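Local coordinates for protein ribose-phosphate pyrophosphokinase (Thermus thermophilus, PDB 5T3O) that probably makes phosphoribosyl pyrophosphate by transferring the pyrophosphoryl group of ATP to the 1-hydroxyl of ribose 5-phosphate, with magnesium as cofactor, at residues Gln15-Ala20 / Pro287-Ala292; Glu44-Gly49 / Lys76-Ala81; Val51-Ser56 / Ala81-Val86; Glu67-Val72 / Asp112-Ala117; Asp120-Met125 / Phe136-Asp141. All blocks are in the same frame, centred on the assembly; numbering follows the deposited sequence.

Contact 1. Residues Gln15-Ala20 / Pro287-Ala292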
# COMPACT_ATOMS: atom_id res chain seq x y z
N GLN A 15 -26.83 16.39 16.50
CA GLN A 15 -28.25 16.68 16.32
C GLN A 15 -28.45 18.13 15.91
O GLN A 15 -29.26 18.42 15.04
CB GLN A 15 -29.03 16.38 17.61
CG GLN A 15 -30.54 16.47 17.47
CD GLN A 15 -31.11 15.39 16.57
OE1 GLN A 15 -30.99 14.20 16.88
NE2 GLN A 15 -31.73 15.78 15.47
N ALA A 16 -27.68 19.03 16.53
CA ALA A 16 -27.72 20.46 16.22
C ALA A 16 -27.13 20.76 14.83
O ALA A 16 -27.67 21.59 14.10
CB ALA A 16 -26.99 21.26 17.28
N ILE A 17 -26.01 20.09 14.49
CA ILE A 17 -25.42 20.17 13.14
C ILE A 17 -26.45 19.75 12.10
O ILE A 17 -26.60 20.43 11.08
CB ILE A 17 -24.13 19.31 12.99
CG1 ILE A 17 -22.97 19.97 13.75
CG2 ILE A 17 -23.73 19.15 11.52
CD1 ILE A 17 -21.82 19.03 14.04
N ALA A 18 -27.14 18.64 12.36
CA ALA A 18 -28.14 18.11 11.43
C ALA A 18 -29.33 19.06 11.25
O ALA A 18 -29.70 19.36 10.12
CB ALA A 18 -28.62 16.75 11.90
N GLU A 19 -29.92 19.51 12.36
CA GLU A 19 -31.05 20.47 12.32
C GLU A 19 -30.68 21.80 11.65
O GLU A 19 -31.53 22.40 10.99
CB GLU A 19 -31.62 20.73 13.72
CG GLU A 19 -32.45 19.57 14.28
CD GLU A 19 -33.13 19.89 15.60
OE1 GLU A 19 -32.89 19.16 16.59
OE2 GLU A 19 -33.92 20.87 15.66
N ALA A 20 -29.43 22.23 11.79
CA ALA A 20 -28.94 23.49 11.21
C ALA A 20 -28.76 23.50 9.68
O ALA A 20 -28.47 24.55 9.11
CB ALA A 20 -27.63 23.89 11.88
N PRO A 287 -23.72 25.40 14.05
CA PRO A 287 -23.95 26.13 12.78
C PRO A 287 -22.70 26.25 11.91
O PRO A 287 -22.80 26.18 10.68
CB PRO A 287 -24.40 27.52 13.25
CG PRO A 287 -24.91 27.32 14.63
CD PRO A 287 -24.03 26.25 15.21
N LEU A 288 -21.54 26.43 12.54
CA LEU A 288 -20.26 26.47 11.82
C LEU A 288 -19.90 25.11 11.18
O LEU A 288 -19.52 25.06 10.00
CB LEU A 288 -19.16 26.94 12.76
CG LEU A 288 -17.75 27.12 12.20
CD1 LEU A 288 -17.74 27.99 10.94
CD2 LEU A 288 -16.85 27.72 13.26
N PHE A 289 -20.02 24.02 11.94
CA PHE A 289 -19.79 22.66 11.41
C PHE A 289 -20.77 22.31 10.29
O PHE A 289 -20.37 21.72 9.29
CB PHE A 289 -19.84 21.58 12.53
CG PHE A 289 -18.50 21.33 13.19
CD1 PHE A 289 -18.11 22.05 14.31
CD2 PHE A 289 -17.63 20.38 12.68
CE1 PHE A 289 -16.88 21.83 14.91
CE2 PHE A 289 -16.40 20.15 13.27
CZ PHE A 289 -16.02 20.87 14.39
N ALA A 290 -22.05 22.66 10.47
CA ALA A 290 -23.07 22.44 9.44
C ALA A 290 -22.78 23.20 8.14
O ALA A 290 -23.03 22.68 7.05
CB ALA A 290 -24.44 22.82 9.97
N GLU A 291 -22.25 24.41 8.27
CA GLU A 291 -21.87 25.22 7.11
C GLU A 291 -20.64 24.64 6.40
O GLU A 291 -20.57 24.65 5.17
CB GLU A 291 -21.61 26.68 7.55
CG GLU A 291 -21.26 27.66 6.43
CD GLU A 291 -22.32 27.75 5.33
OE1 GLU A 291 -23.52 27.52 5.61
OE2 GLU A 291 -21.94 28.05 4.18
N ALA A 292 -19.66 24.17 7.17
CA ALA A 292 -18.48 23.50 6.61
C ALA A 292 -18.88 22.22 5.87
O ALA A 292 -18.41 21.98 4.76
CB ALA A 292 -17.48 23.19 7.71

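Contact 2. Residues Glu44-Gly49 / Lys76-Ala81. With SO4 (sulfate ion), chain H.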
# COMPACT_ATOMS: atom_id res chain seq x y z
N GLU A 44 -30.55 2.43 7.82
CA GLU A 44 -30.89 2.85 6.46
C GLU A 44 -29.73 2.63 5.49
O GLU A 44 -28.57 2.57 5.90
CB GLU A 44 -31.27 4.35 6.47
CG GLU A 44 -30.10 5.33 6.63
CD GLU A 44 -30.49 6.68 7.23
OE1 GLU A 44 -31.11 6.70 8.31
OE2 GLU A 44 -30.15 7.73 6.63
N SER A 45 -30.04 2.56 4.20
CA SER A 45 -29.02 2.48 3.16
C SER A 45 -28.17 3.76 3.14
O SER A 45 -28.70 4.86 3.29
CB SER A 45 -29.67 2.26 1.79
OG SER A 45 -28.69 2.14 0.76
N LEU A 46 -26.85 3.61 3.00
CA LEU A 46 -25.93 4.73 2.78
C LEU A 46 -25.35 4.67 1.37
O LEU A 46 -24.37 5.35 1.09
CB LEU A 46 -24.73 4.68 3.74
CG LEU A 46 -24.80 4.42 5.24
CD1 LEU A 46 -25.12 2.96 5.52
CD2 LEU A 46 -23.45 4.78 5.85
N ARG A 47 -25.92 3.86 0.49
CA ARG A 47 -25.25 3.51 -0.75
C ARG A 47 -25.07 4.73 -1.65
O ARG A 47 -26.03 5.45 -1.89
CB ARG A 47 -26.00 2.42 -1.50
CG ARG A 47 -25.27 1.88 -2.72
CD ARG A 47 -26.03 0.70 -3.30
NE ARG A 47 -25.90 -0.49 -2.47
CZ ARG A 47 -25.06 -1.51 -2.68
NH1 ARG A 47 -24.22 -1.53 -3.72
NH2 ARG A 47 -25.06 -2.55 -1.82
N GLU A 48 -23.84 4.93 -2.10
CA GLU A 48 -23.42 6.09 -2.88
C GLU A 48 -23.64 7.44 -2.18
O GLU A 48 -23.67 8.48 -2.83
CB GLU A 48 -24.05 6.08 -4.30
CG GLU A 48 -23.67 4.87 -5.16
CD GLU A 48 -22.16 4.65 -5.29
OE1 GLU A 48 -21.66 3.57 -4.88
OE2 GLU A 48 -21.47 5.58 -5.76
N GLY A 49 -23.75 7.42 -0.85
CA GLY A 49 -23.94 8.64 -0.08
C GLY A 49 -22.64 9.33 0.23
O GLY A 49 -21.57 8.72 0.14
N LYS A 76 -17.98 2.40 4.48
CA LYS A 76 -17.32 1.94 3.25
C LYS A 76 -17.80 0.54 2.84
O LYS A 76 -18.04 0.29 1.67
CB LYS A 76 -15.78 1.99 3.37
CG LYS A 76 -15.18 3.39 3.26
CD LYS A 76 -15.39 3.96 1.86
CE LYS A 76 -14.61 5.24 1.62
NZ LYS A 76 -13.17 5.03 1.36
N GLY A 77 -17.99 -0.36 3.82
CA GLY A 77 -18.58 -1.68 3.54
C GLY A 77 -20.02 -1.66 3.04
O GLY A 77 -20.48 -2.59 2.38
N ALA A 78 -20.74 -0.60 3.40
CA ALA A 78 -22.10 -0.36 2.92
C ALA A 78 -22.14 0.46 1.61
O ALA A 78 -23.22 0.85 1.17
CB ALA A 78 -22.90 0.35 4.01
N SER A 79 -20.97 0.73 1.01
CA SER A 79 -20.82 1.36 -0.30
C SER A 79 -21.16 2.84 -0.31
O SER A 79 -21.72 3.36 -1.27
CB SER A 79 -21.63 0.62 -1.39
OG SER A 79 -21.31 -0.75 -1.43
N ALA A 80 -20.79 3.53 0.76
CA ALA A 80 -20.76 4.98 0.74
C ALA A 80 -19.79 5.42 -0.36
O ALA A 80 -18.74 4.81 -0.55
CB ALA A 80 -20.32 5.52 2.08
N ALA A 81 -20.17 6.48 -1.08
CA ALA A 81 -19.32 7.08 -2.10
C ALA A 81 -18.15 7.81 -1.46
O ALA A 81 -17.06 7.83 -2.01
CB ALA A 81 -20.13 8.05 -2.97
S SO4 H . -28.02 -1.36 0.65
O1 SO4 H . -27.68 -0.18 -0.15
O2 SO4 H . -29.45 -1.29 1.05
O3 SO4 H . -27.81 -2.59 -0.14
O4 SO4 H . -27.18 -1.35 1.86
O HOH W 1 -25.86 1.03 2.12

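Contact 3. Residues Val51-Ser56 / Ala81-Val86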
# COMPACT_ATOMS: atom_id res chain seq x y z
N VAL A 51 -21.16 10.61 3.32
CA VAL A 51 -21.54 10.38 4.72
C VAL A 51 -20.56 11.06 5.65
O VAL A 51 -19.36 11.09 5.39
CB VAL A 51 -21.86 8.88 5.08
CG1 VAL A 51 -21.80 7.96 3.87
CG2 VAL A 51 -21.03 8.34 6.24
N PHE A 52 -21.09 11.63 6.73
CA PHE A 52 -20.31 12.38 7.71
C PHE A 52 -20.61 11.76 9.06
O PHE A 52 -21.77 11.58 9.41
CB PHE A 52 -20.70 13.86 7.68
CG PHE A 52 -20.30 14.56 6.42
CD1 PHE A 52 -21.04 14.39 5.26
CD2 PHE A 52 -19.18 15.37 6.39
CE1 PHE A 52 -20.66 15.01 4.08
CE2 PHE A 52 -18.80 16.00 5.21
CZ PHE A 52 -19.54 15.82 4.06
N ILE A 53 -19.56 11.36 9.78
CA ILE A 53 -19.73 10.67 11.05
C ILE A 53 -19.09 11.55 12.09
O ILE A 53 -17.91 11.87 11.97
CB ILE A 53 -19.09 9.26 11.04
CG1 ILE A 53 -19.78 8.38 9.99
CG2 ILE A 53 -19.21 8.60 12.40
CD1 ILE A 53 -18.94 7.21 9.52
N VAL A 54 -19.90 11.97 13.08
CA VAL A 54 -19.48 12.88 14.14
C VAL A 54 -19.08 12.11 15.40
O VAL A 54 -19.88 11.38 15.96
CB VAL A 54 -20.60 13.89 14.52
CG1 VAL A 54 -20.13 14.84 15.60
CG2 VAL A 54 -21.02 14.69 13.30
N GLN A 55 -17.84 12.28 15.83
CA GLN A 55 -17.37 11.69 17.08
C GLN A 55 -16.27 12.55 17.64
O GLN A 55 -15.27 12.79 16.98
CB GLN A 55 -16.83 10.28 16.86
CG GLN A 55 -16.52 9.51 18.14
CD GLN A 55 -17.72 8.75 18.65
OE1 GLN A 55 -18.79 9.32 18.83
NE2 GLN A 55 -17.56 7.45 18.85
N SER A 56 -16.44 12.98 18.89
CA SER A 56 -15.36 13.64 19.61
C SER A 56 -14.69 12.63 20.51
O SER A 56 -15.29 11.64 20.90
CB SER A 56 -15.91 14.80 20.43
OG SER A 56 -16.47 15.76 19.56
N ALA A 81 -20.17 6.48 -1.08
CA ALA A 81 -19.32 7.08 -2.10
C ALA A 81 -18.15 7.81 -1.46
O ALA A 81 -17.06 7.83 -2.01
CB ALA A 81 -20.13 8.05 -2.97
N ARG A 82 -18.39 8.41 -0.30
CA ARG A 82 -17.37 9.14 0.43
C ARG A 82 -17.68 9.15 1.92
O ARG A 82 -18.85 9.19 2.31
CB ARG A 82 -17.28 10.57 -0.10
CG ARG A 82 -16.15 11.39 0.50
CD ARG A 82 -15.88 12.66 -0.29
NE ARG A 82 -16.93 13.68 -0.15
CZ ARG A 82 -16.83 14.93 -0.62
NH1 ARG A 82 -17.83 15.79 -0.45
NH2 ARG A 82 -15.73 15.34 -1.26
N VAL A 83 -16.66 9.07 2.77
CA VAL A 83 -16.90 9.18 4.22
C VAL A 83 -15.91 10.13 4.88
O VAL A 83 -14.70 10.04 4.67
CB VAL A 83 -17.10 7.80 4.95
CG1 VAL A 83 -16.90 6.62 4.04
CG2 VAL A 83 -16.28 7.67 6.24
N THR A 84 -16.47 11.06 5.64
CA THR A 84 -15.70 12.06 6.35
C THR A 84 -15.82 11.77 7.83
O THR A 84 -16.91 11.52 8.32
CB THR A 84 -16.24 13.47 6.06
OG1 THR A 84 -16.22 13.69 4.65
CG2 THR A 84 -15.40 14.55 6.77
N ALA A 85 -14.69 11.78 8.52
CA ALA A 85 -14.66 11.69 9.96
C ALA A 85 -14.78 13.11 10.49
O ALA A 85 -13.84 13.90 10.40
CB ALA A 85 -13.37 11.04 10.42
N VAL A 86 -15.95 13.45 11.01
CA VAL A 86 -16.15 14.73 11.68
C VAL A 86 -15.73 14.56 13.14
O VAL A 86 -16.45 13.96 13.94
CB VAL A 86 -17.61 15.20 11.55
CG1 VAL A 86 -17.81 16.51 12.29
CG2 VAL A 86 -17.97 15.35 10.08
O HOH W 2 -17.95 12.43 3.36

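Contact 4. Residues Glu67-Val72 / Asp112-Ala117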
# COMPACT_ATOMS: atom_id res chain seq x y z
N GLU A 67 -15.52 2.91 18.05
CA GLU A 67 -16.82 3.09 17.41
C GLU A 67 -16.71 3.93 16.12
O GLU A 67 -17.37 3.64 15.15
CB GLU A 67 -17.81 3.77 18.38
CG GLU A 67 -19.23 3.92 17.86
CD GLU A 67 -20.11 4.87 18.69
OE1 GLU A 67 -19.59 5.79 19.37
OE2 GLU A 67 -21.34 4.71 18.64
N LEU A 68 -15.89 4.98 16.16
CA LEU A 68 -15.64 5.81 14.97
C LEU A 68 -14.99 4.97 13.88
O LEU A 68 -15.48 4.94 12.74
CB LEU A 68 -14.73 6.99 15.33
CG LEU A 68 -14.25 7.90 14.20
CD1 LEU A 68 -15.40 8.53 13.44
CD2 LEU A 68 -13.33 8.97 14.76
N LEU A 69 -13.92 4.25 14.25
CA LEU A 69 -13.23 3.35 13.32
C LEU A 69 -14.19 2.35 12.70
O LEU A 69 -14.20 2.20 11.47
CB LEU A 69 -12.05 2.64 13.98
CG LEU A 69 -10.87 3.55 14.37
CD1 LEU A 69 -9.85 2.76 15.19
CD2 LEU A 69 -10.19 4.21 13.18
N MET A 70 -15.05 1.74 13.52
CA MET A 70 -16.04 0.77 13.04
C MET A 70 -17.12 1.38 12.13
O MET A 70 -17.52 0.76 11.12
CB MET A 70 -16.71 0.03 14.20
CG MET A 70 -15.81 -0.97 14.92
SD MET A 70 -16.57 -1.67 16.40
CE MET A 70 -17.88 -2.66 15.71
N MET A 71 -17.58 2.57 12.48
CA MET A 71 -18.61 3.27 11.69
C MET A 71 -18.08 3.69 10.32
O MET A 71 -18.79 3.58 9.34
CB MET A 71 -19.18 4.48 12.46
CG MET A 71 -20.20 4.07 13.52
SD MET A 71 -20.96 5.45 14.40
CE MET A 71 -22.19 5.91 13.18
N VAL A 72 -16.85 4.17 10.27
CA VAL A 72 -16.17 4.49 9.01
C VAL A 72 -16.01 3.22 8.15
O VAL A 72 -16.34 3.23 6.97
CB VAL A 72 -14.81 5.17 9.24
CG1 VAL A 72 -13.98 5.25 7.97
CG2 VAL A 72 -15.02 6.57 9.81
N ASP A 112 -3.36 7.19 10.68
CA ASP A 112 -3.17 5.96 9.92
C ASP A 112 -4.29 4.95 10.13
O ASP A 112 -4.78 4.39 9.16
CB ASP A 112 -1.81 5.32 10.21
CG ASP A 112 -0.65 6.10 9.61
OD1 ASP A 112 -0.83 6.78 8.57
OD2 ASP A 112 0.46 6.00 10.16
N LEU A 113 -4.72 4.78 11.38
CA LEU A 113 -5.85 3.90 11.72
C LEU A 113 -7.15 4.34 11.05
O LEU A 113 -7.92 3.51 10.57
CB LEU A 113 -6.09 3.85 13.24
CG LEU A 113 -5.41 2.78 14.11
CD1 LEU A 113 -4.14 2.18 13.53
CD2 LEU A 113 -5.17 3.30 15.52
N LEU A 114 -7.41 5.64 11.09
CA LEU A 114 -8.59 6.22 10.44
C LEU A 114 -8.56 5.95 8.94
O LEU A 114 -9.57 5.59 8.35
CB LEU A 114 -8.64 7.74 10.66
CG LEU A 114 -9.59 8.46 11.65
CD1 LEU A 114 -10.41 7.58 12.57
CD2 LEU A 114 -8.80 9.48 12.45
N GLN A 115 -7.40 6.14 8.34
CA GLN A 115 -7.24 5.89 6.90
C GLN A 115 -7.46 4.43 6.53
O GLN A 115 -8.12 4.15 5.53
CB GLN A 115 -5.87 6.37 6.42
CG GLN A 115 -5.83 7.88 6.36
CD GLN A 115 -4.44 8.45 6.38
OE1 GLN A 115 -3.43 7.77 6.16
NE2 GLN A 115 -4.38 9.72 6.68
N THR A 116 -6.94 3.49 7.32
CA THR A 116 -7.11 2.08 6.94
C THR A 116 -8.54 1.63 7.23
O THR A 116 -9.10 0.86 6.46
CB THR A 116 -6.02 1.13 7.50
OG1 THR A 116 -6.29 0.82 8.86
CG2 THR A 116 -4.66 1.74 7.36
N ALA A 117 -9.16 2.20 8.26
CA ALA A 117 -10.61 2.02 8.47
C ALA A 117 -11.47 2.47 7.28
O ALA A 117 -12.56 1.93 7.05
CB ALA A 117 -11.07 2.75 9.73

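Contact 5. Residues Asp120-Met125 / Phe136-Asp141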
# COMPACT_ATOMS: atom_id res chain seq x y z
N ASP A 120 -12.11 9.03 4.06
CA ASP A 120 -11.62 9.80 2.90
C ASP A 120 -11.20 11.21 3.28
O ASP A 120 -10.37 11.80 2.60
CB ASP A 120 -12.70 9.88 1.82
CG ASP A 120 -13.12 8.53 1.32
OD1 ASP A 120 -12.24 7.73 0.94
OD2 ASP A 120 -14.34 8.25 1.30
N ARG A 121 -11.78 11.75 4.35
CA ARG A 121 -11.37 13.06 4.86
C ARG A 121 -11.74 13.25 6.34
O ARG A 121 -12.53 12.49 6.91
CB ARG A 121 -11.96 14.21 4.01
CG ARG A 121 -13.41 14.02 3.61
CD ARG A 121 -14.08 15.29 3.04
NE ARG A 121 -13.36 15.81 1.89
CZ ARG A 121 -12.51 16.84 1.87
NH1 ARG A 121 -12.22 17.56 2.95
NH2 ARG A 121 -11.92 17.15 0.73
N VAL A 122 -11.13 14.27 6.93
CA VAL A 122 -11.38 14.66 8.29
C VAL A 122 -11.88 16.10 8.30
O VAL A 122 -11.38 16.95 7.56
CB VAL A 122 -10.10 14.50 9.15
CG1 VAL A 122 -10.30 15.04 10.56
CG2 VAL A 122 -9.67 13.04 9.19
N LEU A 123 -12.88 16.36 9.15
CA LEU A 123 -13.34 17.70 9.49
C LEU A 123 -13.17 17.88 11.00
O LEU A 123 -13.79 17.17 11.79
CB LEU A 123 -14.81 17.86 9.10
CG LEU A 123 -15.37 19.25 8.75
CD1 LEU A 123 -16.85 19.28 9.10
CD2 LEU A 123 -14.65 20.42 9.40
N THR A 124 -12.34 18.84 11.41
CA THR A 124 -12.02 19.04 12.82
C THR A 124 -11.87 20.53 13.18
O THR A 124 -11.74 21.38 12.30
CB THR A 124 -10.75 18.24 13.19
OG1 THR A 124 -10.59 18.21 14.62
CG2 THR A 124 -9.49 18.84 12.54
N MET A 125 -11.89 20.83 14.48
CA MET A 125 -11.75 22.21 14.97
C MET A 125 -10.61 22.32 15.97
O MET A 125 -10.49 21.49 16.87
CB MET A 125 -13.05 22.67 15.62
CG MET A 125 -13.05 24.13 16.07
SD MET A 125 -14.67 24.66 16.63
CE MET A 125 -15.50 24.94 15.07
N PHE A 136 -1.90 13.42 8.59
CA PHE A 136 -2.89 12.84 7.68
C PHE A 136 -2.43 12.94 6.22
O PHE A 136 -2.01 14.00 5.78
CB PHE A 136 -4.23 13.56 7.85
CG PHE A 136 -4.88 13.30 9.18
CD1 PHE A 136 -4.47 13.97 10.32
CD2 PHE A 136 -5.87 12.34 9.30
CE1 PHE A 136 -5.06 13.72 11.55
CE2 PHE A 136 -6.47 12.08 10.53
CZ PHE A 136 -6.06 12.78 11.65
N LYS A 137 -2.43 11.81 5.50
CA LYS A 137 -2.42 11.78 4.03
C LYS A 137 -3.72 12.31 3.43
O LYS A 137 -3.70 13.09 2.50
CB LYS A 137 -2.16 10.35 3.52
CG LYS A 137 -2.08 10.16 1.99
CD LYS A 137 -1.23 11.21 1.28
CE LYS A 137 0.19 11.30 1.82
NZ LYS A 137 0.86 12.57 1.46
N ILE A 138 -4.86 11.88 3.97
CA ILE A 138 -6.17 12.38 3.54
C ILE A 138 -6.37 13.86 3.85
O ILE A 138 -5.71 14.40 4.75
CB ILE A 138 -7.36 11.56 4.10
CG1 ILE A 138 -7.42 11.62 5.64
CG2 ILE A 138 -7.32 10.15 3.51
CD1 ILE A 138 -8.56 10.84 6.28
N PRO A 139 -7.27 14.54 3.10
CA PRO A 139 -7.55 15.95 3.37
C PRO A 139 -8.19 16.17 4.74
O PRO A 139 -9.13 15.44 5.09
CB PRO A 139 -8.56 16.34 2.27
CG PRO A 139 -8.39 15.32 1.21
CD PRO A 139 -7.96 14.06 1.88
N VAL A 140 -7.67 17.13 5.50
CA VAL A 140 -8.34 17.59 6.72
C VAL A 140 -8.75 19.07 6.58
O VAL A 140 -7.92 19.94 6.30
CB VAL A 140 -7.56 17.26 8.04
CG1 VAL A 140 -6.46 16.24 7.80
CG2 VAL A 140 -7.00 18.49 8.74
N ASP A 141 -10.04 19.32 6.75
CA ASP A 141 -10.55 20.68 6.86
C ASP A 141 -10.49 21.07 8.34
O ASP A 141 -11.03 20.37 9.20
CB ASP A 141 -11.97 20.76 6.28
CG ASP A 141 -11.97 20.66 4.75
OD1 ASP A 141 -11.08 21.28 4.11
OD2 ASP A 141 -12.84 19.97 4.17

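Contact 1. Residues Gln15-Ala20 / Pro287-Ala292
The backbones of Gln15-Ala20 and Pro287-Ala292 come closest where Ile17 faces Ala290, their CA atoms 4.9 Å apart. Both pieces are helical there, each tied by its own i to i+4 bonds, and the closeness is consistent with the small Ala290 and Ala20 at the seam. The CB of Ala290 sits 3.4 Å from the carbonyl O of Ile17, and the same methyl meets the CB of Ala20 at 3.9 Å. This is helix-on-helix packing between helix 11-19, near the start of the chain, and helix 286-298, near its end, so residues some 270 positions apart are brought together beside the parallel sheet of the N-terminal domain. Ile17 supplies the bulk. Its CG1 lies anti to the carbonyl carbon (chi1 -73°), which carries CD1 to within 3.6 Å of Phe289 CB, while the CG2 branch rests against the backbone of Ala290. The two larger side chains run at a slant to each other, and the ring of Phe289 packs on Leu123 and Met125 of strand 121-125. Without the two Ile17 branches, as with an alanine here, a gap would probably open beside Phe289 CB and the Ala290 backbone. Ile17 also touches Ala286 and Ile293 on the same partner helix.

Contact 2. Residues Glu44-Gly49 / Lys76-Ala81
Glu48 N donates to Ser79 O over 2.8 Å in a nearly straight bond (164°); Ala81 N returns a weak bond to Gly49 O. Leu46 CD1 packs on Ala78 CB at 3.7 Å. Arg47 extends from the turn with CG anti to its backbone N (chi1 -173°) and a bend at chi3, which turns its guanidinium edge to a sulfate: NE bonds O1 at 2.9 Å and NH2 bonds O3 at 3.2 Å. Ser45 OG also donates to O1, and accepts from Arg47 N in an ST turn. Ser79 OG, hydrogen-bonded to Arg121 of the second subunit, stands over one guanidinium face, offset toward its rim. With an alanine in place of Arg47, the sulfate would probably lose two of its bonds and Asp141 of the second subunit its salt-bridge mate. A water accepts from Leu46 N and lies within bonding distance of Ala78 O and sulfate O4. Farther out along the chain's border, Ser301, Val302 and Ser303 of the second subunit and Arg102 of the third complete the anion's shell. The arrangement is a type II turn, Leu46 to Gly49, docked on the Schellman motif in which Ser79, at positive phi, ends helix 61-77, at a junction of three subunits.

Contact 3. Residues Val51-Ser56 / Ala81-Val86
Arg82 opens the pairing, its carbonyl O taking the N-H of Val51 at 2.9 Å. Its guanidinium turns instead to Asp50, next to the segment, and to Glu48 of the fourth subunit. Val83 follows, side by side with Val51 and pointing the same way, CB to Val51 CG2 at 4.2 Å; its own CG2 meets Ile53 CD1, on the face covered by helix 61-77. Thr84 is engaged through both backbone and side chain. Its N donates to Val51 O, its O accepts from Ile53 N, and its side chain lies alongside Phe52 on the other face of the sheet. OG1 is set anti to the carbonyl carbon (chi1 -57°), which brings it to 3.5 Å from Phe52 CE2. A water bonded to Val51 O sits above one face of the ring, toward its rim; its approach to OG1 is short and doubtful. Ala85 pairs with Ile53 by register and adds little surface. Val86 closes the ladder: its N reaches Ile53 O at 2.7 Å and its O accepts from Gln55 N. CG2 comes in at the edge of the Phe52 ring, 3.9 Å from CD2, while CG1 meets Val54 CG2 at 3.8 Å. Five backbone bonds thus satisfy buried peptide groups between two parallel strands of a right-handed beta-alpha-beta crossover, and the side chains add chiefly apolar contact.

Contact 4. Residues Glu67-Val72 / Asp112-Ala117
Leu69 and Leu114 lie at the heart of a helix-helix contact, its touching side chains all apolar, between helix 61-77 and helix 106-117 in the N-terminal domain. The short helical segments run at 28° to each other in the same general direction, with axes 9.0 Å apart at closest approach. The CD2 branch of Leu69 does the touching: it comes to 3.4 Å from Leu114 CD1, the two side chains crossing at about a right angle. That closeness is doubtful, because the Leu114 side chain lies away from the staggered positions (chi1 -105°, chi2 7°). The same methyl also reaches Leu113 O at 3.5 Å and Ala117 CB at 3.8 Å, placing it among three residues of the facing helix. Leu114 CD1 is also approached by Leu68 CD2, at 3.9 Å. Farther along, the small Ala117 allows the backbones to draw together, its CB 3.6 Å from Leu69 O and its CA 5.7 Å from that of Leu69. Val72 CG1 lies against Ala117 O at 3.7 Å. Beneath the pair is the parallel sheet, where Leu68 and Val72 touch Ile53 of strand 50-54 and Leu114 touches Ile87 of strand 82-87; on another flank, Leu113 packs on Thr116 of the third subunit.

Contact 5. Residues Asp120-Met125 / Phe136-Asp141
Val122 fits its CG2 methyl into a hollow made by Phe136 and Ile138, 3.6 Å from the ring atom CE2 and 3.8 Å from Ile138 CD1, meeting both side chains at about a right angle. Ile138 in turn packs its CB and CG2 against the carbonyl O of Asp120, CB at 3.4 Å, with Pro139 CD at the same oxygen. On the other face, Arg121 curls over Pro139: one guanidinium face lies over the proline CB, which is 3.8 Å from NH2. The bend at chi3 (57°) carries the group on to Asp141, where NH1 forms a salt bridge with OD2 at 2.8 Å, the two planar groups only 17° apart. Arg121 also bonds Ser79 of the fourth subunit. The Asp141 carboxylate lies between two arginines, its OD1 bound to Arg47 of the fourth subunit, which probably offsets their closeness. Leu123 CD2 slips beside Asp141, near its carbonyl O. Three backbone bonds run beneath these side chains: Val122 N to Pro139 O; Asp141 N to Val122 O; and Thr124 N to Asp141 O at 3.0 Å. Parallel pairing of this kind adds strand 140-143 to the edge of the five-stranded sheet of the PRTase-like N-terminal domain.

In the fold
Contacts 3 and 5 are neighbouring strand pairs of one parallel sheet, their centres 10 Å apart and joined by Ala85 N and Arg121 O at 2.8 Å. Helices cover it: contact 4 lies over contact 3, with Val72 CG1 3.8 Å from Val83 CG2, whereas contact 1 meets the sheet through Phe289, which touches Val86 and Met125. Contact 2 closes the turn leading into strand 82-87, shares Ala81 with contact 3, and is tied to contact 5 by a salt bridge from Lys76 NZ to Asp120 OD1 (2.9 Å). Contacts 2 and 5 also meet between subunits, beside the sulfate. ADP is farther off, about 13 Å from the side chains of Leu113 and Phe136.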